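Local coordinates for DUF3218 domain-containing protein (Pseudomonas aeruginosa, PDB 2IGS) that is of unknown function but belongs to the DUF3218 family of the lysozyme clan and folds largely into packed helices, at residues Phe33-Ala36 / Gln37-Ala41; Leu98-Ser101 / Met102-Leu106; Ala4-Ile8 / Tyr9-Gly13; Ala17-Tyr20 / Lys21-Arg25; Tyr65-Leu68 / Leu69-Ile73. All coordinates share one frame; numbering follows the deposited sequence.

Five local contacts lie on, or lead into, four helices of one chain; no ligand or active site is assigned to which they could be referred. Contact 1, at the start of helix 35-48, adjoins contacts 2 and 4: its centre is about 9 Å from that of contact 2 on helix 87-113 and about 11 Å from that of contact 4 on helix 12-27. Phe-33 reaches both, with CE2 3.3 Å from Leu-99 CD1 and CZ 3.5 Å from Ala-17 O. Contact 3 leads into the same helix as contact 4 and meets contact 5, on helix 63-82, where Tyr-9 O and Tyr-65 OH probably hydrogen-bond at 2.7 Å. Contacts 2 and 5 are farthest apart, about 22 Å between centres.

Contact 1. Residues Phe33-Ala36 / Gln37-Ala41; sequences FPEA and QTIEA
Thr-38 turns its hydroxyl back to the carbonyl of Pro-34, so that one residue grips the proline oxygen twice. OG1 donates to Pro-34 O at 2.7 Å and approaches from above the carbonyl plane, about 40° out of it, while Thr-38 N gives its hydrogen to the same Pro-34 O at 3.1 Å and from much nearer the plane. A chi1 of -57° sets OG1 beside its own backbone N, which is why both donors face one acceptor; it also sends the methyl CG2 the other way, to 4.2 Å from Phe-33 CZ, obliquely to the ring. Gln-37 bends at chi2 (97°), and its OE1 folds back to 3.7 Å from Pro-34 CB, while NE2 is held by Asp-107 of helix 87-113. On another side of the turn Glu-35 and Ile-39 pass each other at a slant, the aliphatic CG of the glutamate, in the conformer described, 3.5 Å from Ile-39 CD1; the same CG lies in plane at the edge of the Phe-33 ring. Pro-34 is the N-cap of helix 35-48 and the centre of an inverse gamma turn, closed by a weak bond from Glu-35 N to Phe-33 O at 2.9 Å. The regular helical bonds follow at once, Ile-39 N to Glu-35 O being almost straight at 3.0 Å. Glu-40 leaves the turn to meet Lys-110 and Tyr-117. The buried threonine hydroxyl is thus satisfied by the backbone of its own turn, and an acidic Glu-35 in the first turn would probably sit well with the positive end of the helix dipole.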
loop_
_atom_site.group_PDB
_atom_site.type_symbol
_atom_site.label_atom_id
_atom_site.label_comp_id
_atom_site.label_asym_id
_atom_site.label_seq_id
_atom_site.Cartn_x
_atom_site.Cartn_y
_atom_site.Cartn_z
ATOM N N PHE F 33 13.908 -25.071 -43.027
ATOM C CA PHE F 33 14.718 -23.944 -42.554
ATOM C C PHE F 33 13.835 -22.892 -41.855
ATOM O O PHE F 33 12.907 -22.350 -42.472
ATOM C CB PHE F 33 15.483 -23.326 -43.738
ATOM C CG PHE F 33 16.454 -22.249 -43.341
ATOM C CD1 PHE F 33 16.124 -20.903 -43.484
ATOM C CD2 PHE F 33 17.694 -22.572 -42.814
ATOM C CE1 PHE F 33 17.027 -19.894 -43.098
ATOM C CE2 PHE F 33 18.590 -21.570 -42.416
ATOM C CZ PHE F 33 18.254 -20.234 -42.560
ATOM N N PRO F 34 14.116 -22.597 -40.561
ATOM C CA PRO F 34 13.301 -21.585 -39.853
ATOM C C PRO F 34 13.740 -20.152 -40.224
ATOM O O PRO F 34 14.429 -19.480 -39.419
ATOM C CB PRO F 34 13.566 -21.892 -38.366
ATOM C CG PRO F 34 14.925 -22.582 -38.338
ATOM C CD PRO F 34 15.176 -23.173 -39.709
ATOM N N GLU F 35 13.368 -19.687 -41.418
ATOM C CA GLU F 35 13.902 -18.415 -41.911
ATOM C C GLU F 35 13.465 -17.190 -41.096
ATOM O O GLU F 35 14.287 -16.312 -40.846
ATOM C CB GLU F 35 13.630 -18.196 -43.405
ATOM C CG GLU F 35 14.417 -17.027 -43.979
ATOM C CD GLU F 35 14.541 -17.041 -45.486
ATOM O OE1 GLU F 35 13.526 -17.273 -46.164
ATOM O OE2 GLU F 35 15.664 -16.800 -45.996
ATOM N N ALA F 36 12.190 -17.124 -40.709
ATOM C CA ALA F 36 11.692 -15.968 -39.953
ATOM C C ALA F 36 12.416 -15.768 -38.631
ATOM O O ALA F 36 12.873 -14.666 -38.353
ATOM C CB ALA F 36 10.166 -16.050 -39.736
ATOM N N GLN F 37 12.528 -16.842 -37.844
ATOM C CA GLN F 37 13.228 -16.825 -36.562
ATOM C C GLN F 37 14.725 -16.534 -36.690
ATOM O O GLN F 37 15.300 -15.844 -35.844
ATOM C CB GLN F 37 13.017 -18.133 -35.786
ATOM C CG GLN F 37 11.560 -18.433 -35.425
ATOM C CD GLN F 37 10.874 -19.378 -36.404
ATOM O OE1 GLN F 37 11.056 -19.279 -37.620
ATOM N NE2 GLN F 37 10.070 -20.295 -35.871
ATOM N N THR F 38 15.340 -17.047 -37.749
ATOM C CA THR F 38 16.779 -16.860 -37.993
ATOM C C THR F 38 17.140 -15.400 -38.340
ATOM O O THR F 38 18.081 -14.846 -37.759
ATOM C CB THR F 38 17.292 -17.828 -39.076
ATOM O OG1 THR F 38 17.006 -19.173 -38.674
ATOM C CG2 THR F 38 18.781 -17.683 -39.260
ATOM N N ILE F 39 16.391 -14.789 -39.266
ATOM C CA ILE F 39 16.561 -13.359 -39.567
ATOM C C ILE F 39 16.348 -12.509 -38.300
ATOM O O ILE F 39 17.186 -11.653 -37.974
ATOM C CB ILE F 39 15.616 -12.846 -40.713
ATOM C CG1 ILE F 39 15.820 -13.624 -42.022
ATOM C CG2 ILE F 39 15.850 -11.364 -40.962
ATOM C CD1 ILE F 39 14.563 -13.710 -42.922
ATOM N N GLU F 40 15.234 -12.761 -37.596
ATOM C CA GLU F 40 14.875 -12.009 -36.401
ATOM C C GLU F 40 15.921 -12.122 -35.283
ATOM O O GLU F 40 16.290 -11.122 -34.680
ATOM C CB GLU F 40 13.480 -12.403 -35.879
ATOM C CG GLU F 40 13.034 -11.513 -34.730
ATOM C CD GLU F 40 11.633 -11.791 -34.228
ATOM O OE1 GLU F 40 10.939 -12.633 -34.820
ATOM O OE2 GLU F 40 11.239 -11.179 -33.210
ATOM N N ALA F 41 16.384 -13.335 -35.010
ATOM C CA ALA F 41 17.442 -13.570 -34.004
ATOM C C ALA F 41 18.724 -12.795 -34.325
ATOM O O ALA F 41 19.302 -12.136 -33.464
ATOM C CB ALA F 41 17.743 -15.075 -33.892
#

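Contact 2. Residues Leu98-Ser101 / Met102-Leu106; sequences LLTS and MAQNL
Ser-101 O takes the N-H of Asn-105 in the shortest sound bond of this turn, 2.9 Å from Asn-105 N and close to the line of the C=O bond. The Asn-105 side chain leans back toward the same carbonyl, with CG 3.4 Å from Ser-101 O, yet its amide does not bond there. ND2 instead donates to the carbonyl of Thr-168 and to a water 3.2 Å from ND2. That water also lies 3.3 Å from Ser-101 OG in a weak bond, so it bridges the two polar side chains across one helical turn. Ser-101 holds OG at a chi1 of 112°, away from the usual staggered positions, and OG has a weak bond of its own to Thr-168. The turn belongs to helix 87-113, the longest of the chain, which packs against helices 35-48 and 203-216. On a buried face Leu-98 and Met-102, a selenomethionine, run side by side in the same direction. A twist at chi3 (-34°) folds the Met-102 methyl back, bringing CE to 4.1 Å from Leu-98 CD2; both residues also touch Trp-42 and Thr-208. At the outer surface Thr-100 and Gln-104 lie alongside each other, Thr-100 CG2 being 3.8 Å from Gln-104 NE2. The threonine hydroxyl is turned back to Leu-96 O.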
loop_
_atom_site.group_PDB
_atom_site.type_symbol
_atom_site.label_atom_id
_atom_site.label_comp_id
_atom_site.label_asym_id
_atom_site.label_seq_id
_atom_site.Cartn_x
_atom_site.Cartn_y
_atom_site.Cartn_z
ATOM N N LEU F 98 21.920 -25.664 -34.187
ATOM C CA LEU F 98 21.921 -24.228 -33.951
ATOM C C LEU F 98 20.651 -23.578 -34.493
ATOM O O LEU F 98 20.022 -22.771 -33.816
ATOM C CB LEU F 98 23.146 -23.556 -34.583
ATOM C CG LEU F 98 23.351 -22.074 -34.208
ATOM C CD1 LEU F 98 24.842 -21.697 -34.282
ATOM C CD2 LEU F 98 22.497 -21.124 -35.081
ATOM N N LEU F 99 20.291 -23.916 -35.723
ATOM C CA LEU F 99 19.146 -23.298 -36.348
ATOM C C LEU F 99 17.860 -23.667 -35.627
ATOM O O LEU F 99 17.040 -22.791 -35.330
ATOM C CB LEU F 99 19.074 -23.682 -37.814
ATOM C CG LEU F 99 20.165 -23.085 -38.703
ATOM C CD1 LEU F 99 19.980 -23.560 -40.120
ATOM C CD2 LEU F 99 20.157 -21.549 -38.624
ATOM N N THR F 100 17.715 -24.966 -35.345
ATOM C CA THR F 100 16.594 -25.511 -34.580
ATOM C C THR F 100 16.480 -24.842 -33.213
ATOM O O THR F 100 15.403 -24.400 -32.847
ATOM C CB THR F 100 16.712 -27.047 -34.414
ATOM O OG1 THR F 100 16.702 -27.680 -35.703
ATOM C CG2 THR F 100 15.558 -27.599 -33.635
ATOM N N SER F 101 17.593 -24.748 -32.485
ATOM C CA SER F 101 17.579 -24.308 -31.092
ATOM C C SER F 101 17.237 -22.825 -30.978
ATOM O O SER F 101 16.425 -22.441 -30.135
ATOM C CB SER F 101 18.903 -24.656 -30.375
ATOM O OG SER F 101 19.689 -23.513 -30.034
HETATM N N MSE F 102 17.829 -21.998 -31.844
HETATM C CA MSE F 102 17.468 -20.589 -31.910
HETATM C C MSE F 102 16.002 -20.349 -32.196
HETATM O O MSE F 102 15.425 -19.431 -31.631
HETATM C CB MSE F 102 18.292 -19.851 -32.946
HETATM C CG MSE F 102 19.653 -19.472 -32.459
HETATM SE SE MSE F 102 20.372 -17.936 -33.369
HETATM C CE MSE F 102 19.636 -18.177 -35.147
ATOM N N ALA F 103 15.404 -21.162 -33.067
ATOM C CA ALA F 103 14.009 -20.986 -33.444
ATOM C C ALA F 103 13.118 -21.245 -32.237
ATOM O O ALA F 103 12.250 -20.445 -31.925
ATOM C CB ALA F 103 13.645 -21.921 -34.600
ATOM N N GLN F 104 13.374 -22.361 -31.551
ATOM C CA GLN F 104 12.631 -22.770 -30.362
ATOM C C GLN F 104 12.810 -21.788 -29.204
ATOM O O GLN F 104 11.829 -21.425 -28.539
ATOM C CB GLN F 104 13.021 -24.199 -29.940
ATOM C CG GLN F 104 12.542 -25.282 -30.925
ATOM C CD GLN F 104 13.183 -26.658 -30.713
ATOM O OE1 GLN F 104 14.244 -26.787 -30.086
ATOM N NE2 GLN F 104 12.541 -27.699 -31.255
ATOM N N ASN F 105 14.044 -21.345 -28.978
ATOM C CA ASN F 105 14.316 -20.417 -27.883
ATOM C C ASN F 105 13.666 -19.051 -28.091
ATOM O O ASN F 105 13.016 -18.524 -27.180
ATOM C CB ASN F 105 15.811 -20.351 -27.544
ATOM C CG ASN F 105 16.302 -21.644 -26.849
ATOM O OD1 ASN F 105 15.570 -22.242 -26.048
ATOM N ND2 ASN F 105 17.527 -22.086 -27.170
ATOM N N LEU F 106 13.796 -18.529 -29.309
ATOM C CA LEU F 106 13.146 -17.294 -29.732
ATOM C C LEU F 106 11.629 -17.316 -29.617
ATOM O O LEU F 106 11.021 -16.302 -29.210
ATOM C CB LEU F 106 13.540 -16.962 -31.166
ATOM C CG LEU F 106 13.654 -15.512 -31.683
ATOM C CD1 LEU F 106 12.836 -15.282 -32.944
ATOM C CD2 LEU F 106 13.445 -14.395 -30.641
HETATM O O HOH W 1 19.395 -20.353 -29.115
#

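Contact 3. Residues Ala4-Ile8 / Tyr9-Gly13; sequences AEINI and YQNPG
Asn-7 uses both ends of its side-chain amide on the residues that follow it. OD1 accepts from Gln-10 N at 3.1 Å, with the donor well above the carbonyl plane, and more weakly from Tyr-9 N at 3.0 Å. ND2 donates to Gln-10 OE1 at 3.0 Å, in the plane of the glutamine carbonyl and on a lone pair; the two amides are nearly coplanar, 16° apart, which lets the bond run close to the plane of both groups. A chi1 of 68° tucks Asn-7 CG between its backbone N and carbonyl carbon, which directs OD1 into the following turn. The main chain closes the loop: Asn-11 N reaches Asn-7 O at 2.7 Å, almost in line with the carbonyl. Side-chain and main-chain bonds together make an Asx motif, placed just ahead of helix 12-27. Asn-11 is the N-cap of that helix, but its side chain makes no capping bond; ND2 gives a weak bond to Asn-7 O at 3.3 Å, and the amide lies across Ile-6, with Asn-11 CG 3.7 Å from Ile-6 CG2. Around Tyr-9, Ile-8 CG2 sits over one ring face toward the rim, and Asn-7 OD1 lies in plane at the ring edge. Farther out, Ile-58 packs against Asn-7, Tyr-9 and Gln-10. The hydroxyl of Tyr-65 bonds to Tyr-9 O, and Asp-43 accepts the N-H of Gly-13 at the helix start.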
loop_
_atom_site.group_PDB
_atom_site.type_symbol
_atom_site.label_atom_id
_atom_site.label_comp_id
_atom_site.label_asym_id
_atom_site.label_seq_id
_atom_site.Cartn_x
_atom_site.Cartn_y
_atom_site.Cartn_z
ATOM N N ALA F 4 18.975 -10.039 -51.971
ATOM C CA ALA F 4 18.838 -9.043 -53.101
ATOM C C ALA F 4 19.254 -7.599 -52.712
ATOM O O ALA F 4 20.459 -7.319 -52.627
ATOM C CB ALA F 4 17.432 -9.102 -53.755
ATOM N N GLU F 5 18.295 -6.701 -52.462
ATOM C CA GLU F 5 18.597 -5.275 -52.178
ATOM C C GLU F 5 18.838 -5.046 -50.682
ATOM O O GLU F 5 18.406 -4.057 -50.093
ATOM C CB GLU F 5 17.500 -4.357 -52.712
ATOM C CG GLU F 5 17.382 -4.347 -54.244
ATOM C CD GLU F 5 18.073 -3.158 -54.920
ATOM O OE1 GLU F 5 18.833 -2.424 -54.239
ATOM O OE2 GLU F 5 17.849 -2.962 -56.149
ATOM N N ILE F 6 19.553 -5.991 -50.094
ATOM C CA ILE F 6 19.913 -5.981 -48.698
ATOM C C ILE F 6 21.423 -6.001 -48.623
ATOM O O ILE F 6 22.107 -6.295 -49.607
ATOM C CB ILE F 6 19.339 -7.226 -47.963
ATOM C CG1 ILE F 6 19.828 -8.534 -48.612
ATOM C CG2 ILE F 6 17.813 -7.158 -47.932
ATOM C CD1 ILE F 6 19.655 -9.765 -47.766
ATOM N N ASN F 7 21.952 -5.701 -47.447
ATOM C CA ASN F 7 23.373 -5.883 -47.185
ATOM C C ASN F 7 23.576 -6.298 -45.734
ATOM O O ASN F 7 22.698 -6.076 -44.902
ATOM C CB ASN F 7 24.138 -4.606 -47.531
ATOM C CG ASN F 7 23.824 -3.456 -46.592
ATOM O OD1 ASN F 7 24.276 -3.436 -45.474
ATOM N ND2 ASN F 7 23.097 -2.468 -47.078
ATOM N N ILE F 8 24.745 -6.866 -45.443
ATOM C CA ILE F 8 25.056 -7.417 -44.144
ATOM C C ILE F 8 25.094 -6.408 -42.989
ATOM O O ILE F 8 24.833 -6.783 -41.864
ATOM C CB ILE F 8 26.370 -8.262 -44.170
ATOM C CG1 ILE F 8 26.375 -9.230 -42.965
ATOM C CG2 ILE F 8 27.614 -7.343 -44.287
ATOM C CD1 ILE F 8 27.512 -10.252 -42.903
ATOM N N TYR F 9 25.411 -5.143 -43.256
ATOM C CA TYR F 9 25.446 -4.138 -42.172
ATOM C C TYR F 9 24.039 -3.762 -41.686
ATOM O O TYR F 9 23.824 -3.620 -40.487
ATOM C CB TYR F 9 26.150 -2.849 -42.591
ATOM C CG TYR F 9 27.562 -2.983 -43.086
ATOM C CD1 TYR F 9 28.632 -2.989 -42.191
ATOM C CD2 TYR F 9 27.835 -3.075 -44.456
ATOM C CE1 TYR F 9 29.947 -3.096 -42.643
ATOM C CE2 TYR F 9 29.148 -3.177 -44.924
ATOM C CZ TYR F 9 30.196 -3.197 -43.996
ATOM O OH TYR F 9 31.492 -3.288 -44.418
ATOM N N GLN F 10 23.105 -3.613 -42.626
ATOM C CA GLN F 10 21.743 -3.176 -42.336
ATOM C C GLN F 10 20.774 -4.346 -42.172
ATOM O O GLN F 10 19.765 -4.224 -41.496
ATOM C CB GLN F 10 21.234 -2.230 -43.447
ATOM C CG GLN F 10 21.953 -0.858 -43.498
ATOM C CD GLN F 10 21.406 0.046 -44.571
ATOM O OE1 GLN F 10 21.502 -0.250 -45.775
ATOM N NE2 GLN F 10 20.816 1.168 -44.149
ATOM N N ASN F 11 21.085 -5.461 -42.826
ATOM C CA ASN F 11 20.251 -6.663 -42.805
ATOM C C ASN F 11 21.119 -7.862 -42.419
ATOM O O ASN F 11 21.178 -8.831 -43.168
ATOM C CB ASN F 11 19.585 -6.918 -44.184
ATOM C CG ASN F 11 18.887 -5.694 -44.747
ATOM O OD1 ASN F 11 17.666 -5.509 -44.569
ATOM N ND2 ASN F 11 19.648 -4.842 -45.419
ATOM N N PRO F 12 21.784 -7.814 -41.240
ATOM C CA PRO F 12 22.714 -8.921 -40.912
ATOM C C PRO F 12 21.943 -10.230 -40.813
ATOM O O PRO F 12 22.472 -11.261 -41.140
ATOM C CB PRO F 12 23.245 -8.532 -39.534
ATOM C CG PRO F 12 22.195 -7.575 -38.976
ATOM C CD PRO F 12 21.692 -6.826 -40.141
ATOM N N GLY F 13 20.687 -10.167 -40.375
ATOM C CA GLY F 13 19.906 -11.378 -40.164
ATOM C C GLY F 13 19.560 -12.025 -41.485
ATOM O O GLY F 13 19.807 -13.204 -41.688
#

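Contact 4. Residues Ala17-Tyr20 / Lys21-Arg25; sequences ANIY and KGFAR
Phe-23 presents its edge to the face of Tyr-20 in a T-shaped pair, the ring centroids 5.5 Å apart and the planes at 86°. The leading atom is Phe-23 CD2, which stands over the middle of the tyrosine ring and 4.1 Å from Tyr-20 CD2. Trp-42 of helix 35-48 makes a second edge-to-face pair with Tyr-20. Aliphatic packing adds Ile-19, which lies beside Phe-23 and points the same way. Its CG2, anti to the backbone N, comes 3.6 Å from Phe-23 CE2, while the carbonyl oxygen of Ile-19 rides over one face of the phenylalanine ring, offset toward the rim. These aromatic residues lie on helix 12-27, whose inner face packs in the helix bundle: Tyr-20 and Phe-23 both touch Ile-79 of helix 63-82 and Ile-95 of helix 87-113. A disulfide between Cys-27 and Cys-91 covalently ties this helix to helix 87-113. Among the backbone bonds, Lys-21 N to Ala-17 O is the shortest at 2.7 Å, and Ala-24 N to Tyr-20 O follows at 2.9 Å. Gly-22 N is held less firmly, by weak bonds to Asn-18 O at 3.5 Å and to Ile-19 O at 3.1 Å. Charge enters through Lys-21, whose fully extended chain touches Phe-33 and carries NZ out to a long, weak ion pair with Glu-35.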
loop_
_atom_site.group_PDB
_atom_site.type_symbol
_atom_site.label_atom_id
_atom_site.label_comp_id
_atom_site.label_asym_id
_atom_site.label_seq_id
_atom_site.Cartn_x
_atom_site.Cartn_y
_atom_site.Cartn_z
ATOM N N ALA F 17 21.249 -15.418 -42.702
ATOM C CA ALA F 17 20.213 -16.406 -43.002
ATOM C C ALA F 17 20.336 -16.974 -44.418
ATOM O O ALA F 17 20.172 -18.175 -44.621
ATOM C CB ALA F 17 18.832 -15.810 -42.805
ATOM N N ASN F 18 20.618 -16.105 -45.387
ATOM C CA ASN F 18 20.722 -16.506 -46.793
ATOM C C ASN F 18 21.833 -17.512 -47.028
ATOM O O ASN F 18 21.648 -18.480 -47.758
ATOM C CB ASN F 18 20.888 -15.280 -47.701
ATOM C CG ASN F 18 19.566 -14.622 -48.024
ATOM O OD1 ASN F 18 18.508 -15.091 -47.592
ATOM N ND2 ASN F 18 19.607 -13.538 -48.796
ATOM N N ILE F 19 22.981 -17.258 -46.414
ATOM C CA ILE F 19 24.122 -18.181 -46.408
ATOM C C ILE F 19 23.806 -19.491 -45.674
ATOM O O ILE F 19 24.141 -20.575 -46.158
ATOM C CB ILE F 19 25.347 -17.524 -45.742
ATOM C CG1 ILE F 19 25.862 -16.376 -46.617
ATOM C CG2 ILE F 19 26.437 -18.545 -45.507
ATOM C CD1 ILE F 19 26.847 -15.465 -45.913
ATOM N N TYR F 20 23.163 -19.390 -44.510
ATOM C CA TYR F 20 22.810 -20.570 -43.748
ATOM C C TYR F 20 21.676 -21.413 -44.374
ATOM O O TYR F 20 21.675 -22.654 -44.250
ATOM C CB TYR F 20 22.551 -20.195 -42.286
ATOM C CG TYR F 20 23.852 -20.064 -41.501
ATOM C CD1 TYR F 20 24.644 -18.910 -41.595
ATOM C CD2 TYR F 20 24.302 -21.110 -40.707
ATOM C CE1 TYR F 20 25.853 -18.808 -40.900
ATOM C CE2 TYR F 20 25.489 -21.015 -40.006
ATOM C CZ TYR F 20 26.267 -19.872 -40.110
ATOM O OH TYR F 20 27.431 -19.799 -39.390
ATOM N N LYS F 21 20.743 -20.761 -45.070
ATOM C CA LYS F 21 19.782 -21.496 -45.899
ATOM C C LYS F 21 20.536 -22.430 -46.890
ATOM O O LYS F 21 20.144 -23.578 -47.115
ATOM C CB LYS F 21 18.836 -20.512 -46.613
ATOM C CG LYS F 21 17.532 -21.131 -47.105
ATOM C CD LYS F 21 16.520 -20.082 -47.612
ATOM C CE LYS F 21 15.478 -20.757 -48.513
ATOM N NZ LYS F 21 14.195 -19.988 -48.683
ATOM N N GLY F 22 21.653 -21.934 -47.417
ATOM C CA GLY F 22 22.493 -22.668 -48.349
ATOM C C GLY F 22 23.252 -23.832 -47.740
ATOM O O GLY F 22 23.315 -24.906 -48.353
ATOM N N PHE F 23 23.839 -23.624 -46.554
ATOM C CA PHE F 23 24.484 -24.714 -45.818
ATOM C C PHE F 23 23.459 -25.801 -45.477
ATOM O O PHE F 23 23.738 -26.972 -45.657
ATOM C CB PHE F 23 25.173 -24.229 -44.538
ATOM C CG PHE F 23 26.375 -23.340 -44.765
ATOM C CD1 PHE F 23 27.249 -23.559 -45.822
ATOM C CD2 PHE F 23 26.657 -22.315 -43.873
ATOM C CE1 PHE F 23 28.370 -22.754 -46.008
ATOM C CE2 PHE F 23 27.787 -21.493 -44.042
ATOM C CZ PHE F 23 28.640 -21.723 -45.114
ATOM N N ALA F 24 22.280 -25.398 -45.006
ATOM C CA ALA F 24 21.247 -26.321 -44.533
ATOM C C ALA F 24 20.696 -27.192 -45.652
ATOM O O ALA F 24 20.393 -28.367 -45.443
ATOM C CB ALA F 24 20.098 -25.559 -43.838
ATOM N N ARG F 25 20.561 -26.601 -46.835
ATOM C CA ARG F 25 20.137 -27.344 -48.012
ATOM C C ARG F 25 21.202 -28.379 -48.426
ATOM O O ARG F 25 20.857 -29.504 -48.780
ATOM C CB ARG F 25 19.760 -26.405 -49.161
ATOM C CG ARG F 25 19.083 -27.136 -50.312
ATOM C CD ARG F 25 18.673 -26.230 -51.456
ATOM N NE ARG F 25 19.074 -26.847 -52.718
ATOM C CZ ARG F 25 18.459 -27.878 -53.294
ATOM N NH1 ARG F 25 17.378 -28.420 -52.744
ATOM N NH2 ARG F 25 18.930 -28.371 -54.427
#

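Contact 5. Residues Tyr65-Leu68 / Leu69-Ile73; sequences YSTL and LAQEI
Leu-69 lays its CD1 methyl over a face of the Tyr-65 ring, a CH-pi contact with CD1 3.9 Å from the ring centroid and shifted toward the rim, 3.7 Å from Tyr-65 CZ. With CG anti to the backbone N (chi1 177°), the tyrosine ring projects from the helix flank, and Leu-69 leans back a turn to cover it. This buried side is further packed by Phe-52, stacked on Tyr-65, and by Pro-12. The other side is looser. Gln-71 has two conformers, so its slanting pass by Thr-67 and its meeting with Leu-68 CD1 are both doubtful. A water lies 3.0 Å from Leu-68 O and, for the conformer described, 2.9 Å from Gln-71 OE1; it cannot serve all its neighbouring acceptors at once. The backbone is regular throughout, Ala-70 N bonding nearly straight to Ser-66 O at 2.8 Å. Glu-72 reaches Thr-204 N, tying helix 63-82 to helix 203-216. With its hydroxyl satisfied by the Tyr-9 carbonyl, Tyr-65 joins an apolar face to a polar tip, consistent with anchoring the N-terminal segment against this helix.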
loop_
_atom_site.group_PDB
_atom_site.type_symbol
_atom_site.label_atom_id
_atom_site.label_comp_id
_atom_site.label_asym_id
_atom_site.label_seq_id
_atom_site.Cartn_x
_atom_site.Cartn_y
_atom_site.Cartn_z
ATOM N N TYR F 65 31.366 -3.504 -34.695
ATOM C CA TYR F 65 30.255 -4.154 -35.375
ATOM C C TYR F 65 30.676 -4.815 -36.708
ATOM O O TYR F 65 30.402 -5.990 -36.942
ATOM C CB TYR F 65 29.138 -3.136 -35.582
ATOM C CG TYR F 65 27.956 -3.671 -36.350
ATOM C CD1 TYR F 65 27.286 -4.809 -35.918
ATOM C CD2 TYR F 65 27.483 -3.017 -37.475
ATOM C CE1 TYR F 65 26.198 -5.299 -36.605
ATOM C CE2 TYR F 65 26.392 -3.507 -38.189
ATOM C CZ TYR F 65 25.766 -4.647 -37.741
ATOM O OH TYR F 65 24.677 -5.149 -38.393
ATOM N N SER F 66 31.355 -4.048 -37.555
ATOM C CA SER F 66 31.867 -4.503 -38.845
ATOM C C SER F 66 32.855 -5.647 -38.721
ATOM O O SER F 66 32.797 -6.608 -39.501
ATOM C CB SER F 66 32.525 -3.337 -39.596
ATOM O OG SER F 66 31.611 -2.249 -39.678
ATOM N N THR F 67 33.752 -5.551 -37.737
ATOM C CA THR F 67 34.691 -6.635 -37.437
ATOM C C THR F 67 33.970 -7.951 -37.107
ATOM O O THR F 67 34.313 -8.995 -37.626
ATOM C CB THR F 67 35.680 -6.209 -36.356
ATOM O OG1 THR F 67 36.487 -5.143 -36.882
ATOM C CG2 THR F 67 36.612 -7.385 -35.920
ATOM N N LEU F 68 32.945 -7.880 -36.278
ATOM C CA LEU F 68 32.096 -9.031 -36.001
ATOM C C LEU F 68 31.516 -9.664 -37.261
ATOM O O LEU F 68 31.429 -10.890 -37.359
ATOM C CB LEU F 68 30.943 -8.597 -35.091
ATOM C CG LEU F 68 31.043 -8.941 -33.589
ATOM C CD1 LEU F 68 32.476 -9.304 -33.066
ATOM C CD2 LEU F 68 30.361 -7.913 -32.694
ATOM N N LEU F 69 31.079 -8.812 -38.188
ATOM C CA LEU F 69 30.477 -9.244 -39.451
ATOM C C LEU F 69 31.501 -9.881 -40.381
ATOM O O LEU F 69 31.216 -10.924 -40.966
ATOM C CB LEU F 69 29.699 -8.106 -40.147
ATOM C CG LEU F 69 28.551 -7.437 -39.356
ATOM C CD1 LEU F 69 27.992 -6.267 -40.162
ATOM C CD2 LEU F 69 27.420 -8.388 -39.031
ATOM N N ALA F 70 32.677 -9.258 -40.496
ATOM C CA ALA F 70 33.855 -9.865 -41.178
ATOM C C ALA F 70 34.220 -11.247 -40.642
ATOM O O ALA F 70 34.470 -12.157 -41.431
ATOM C CB ALA F 70 35.084 -8.941 -41.143
ATOM N N GLN F 71 34.242 -11.402 -39.313
ATOM C CA GLN F 71 34.538 -12.702 -38.686
ATOM C C GLN F 71 33.486 -13.721 -39.096
ATOM O O GLN F 71 33.787 -14.891 -39.304
ATOM C CB GLN F 71 34.538 -12.617 -37.159
ATOM C CG GLN F 71 35.441 -11.571 -36.546
ATOM C CD GLN F 71 35.195 -11.398 -35.054
ATOM O OE1 GLN F 71 34.130 -11.771 -34.529
ATOM N NE2 GLN F 71 36.181 -10.834 -34.355
ATOM N N GLU F 72 32.248 -13.256 -39.197
ATOM C CA GLU F 72 31.116 -14.118 -39.539
ATOM C C GLU F 72 31.225 -14.614 -40.991
ATOM O O GLU F 72 30.950 -15.784 -41.303
ATOM C CB GLU F 72 29.822 -13.339 -39.289
ATOM C CG GLU F 72 28.696 -14.102 -38.656
ATOM C CD GLU F 72 29.154 -15.147 -37.664
ATOM O OE1 GLU F 72 29.005 -14.943 -36.438
ATOM O OE2 GLU F 72 29.661 -16.184 -38.118
ATOM N N ILE F 73 31.660 -13.713 -41.866
ATOM C CA ILE F 73 31.953 -14.034 -43.261
ATOM C C ILE F 73 33.092 -15.055 -43.340
ATOM O O ILE F 73 32.957 -16.098 -43.989
ATOM C CB ILE F 73 32.251 -12.730 -44.088
ATOM C CG1 ILE F 73 30.977 -11.904 -44.278
ATOM C CG2 ILE F 73 32.926 -13.055 -45.427
ATOM C CD1 ILE F 73 31.229 -10.488 -44.793
HETATM O O HOH W 2 31.473 -12.868 -35.156
#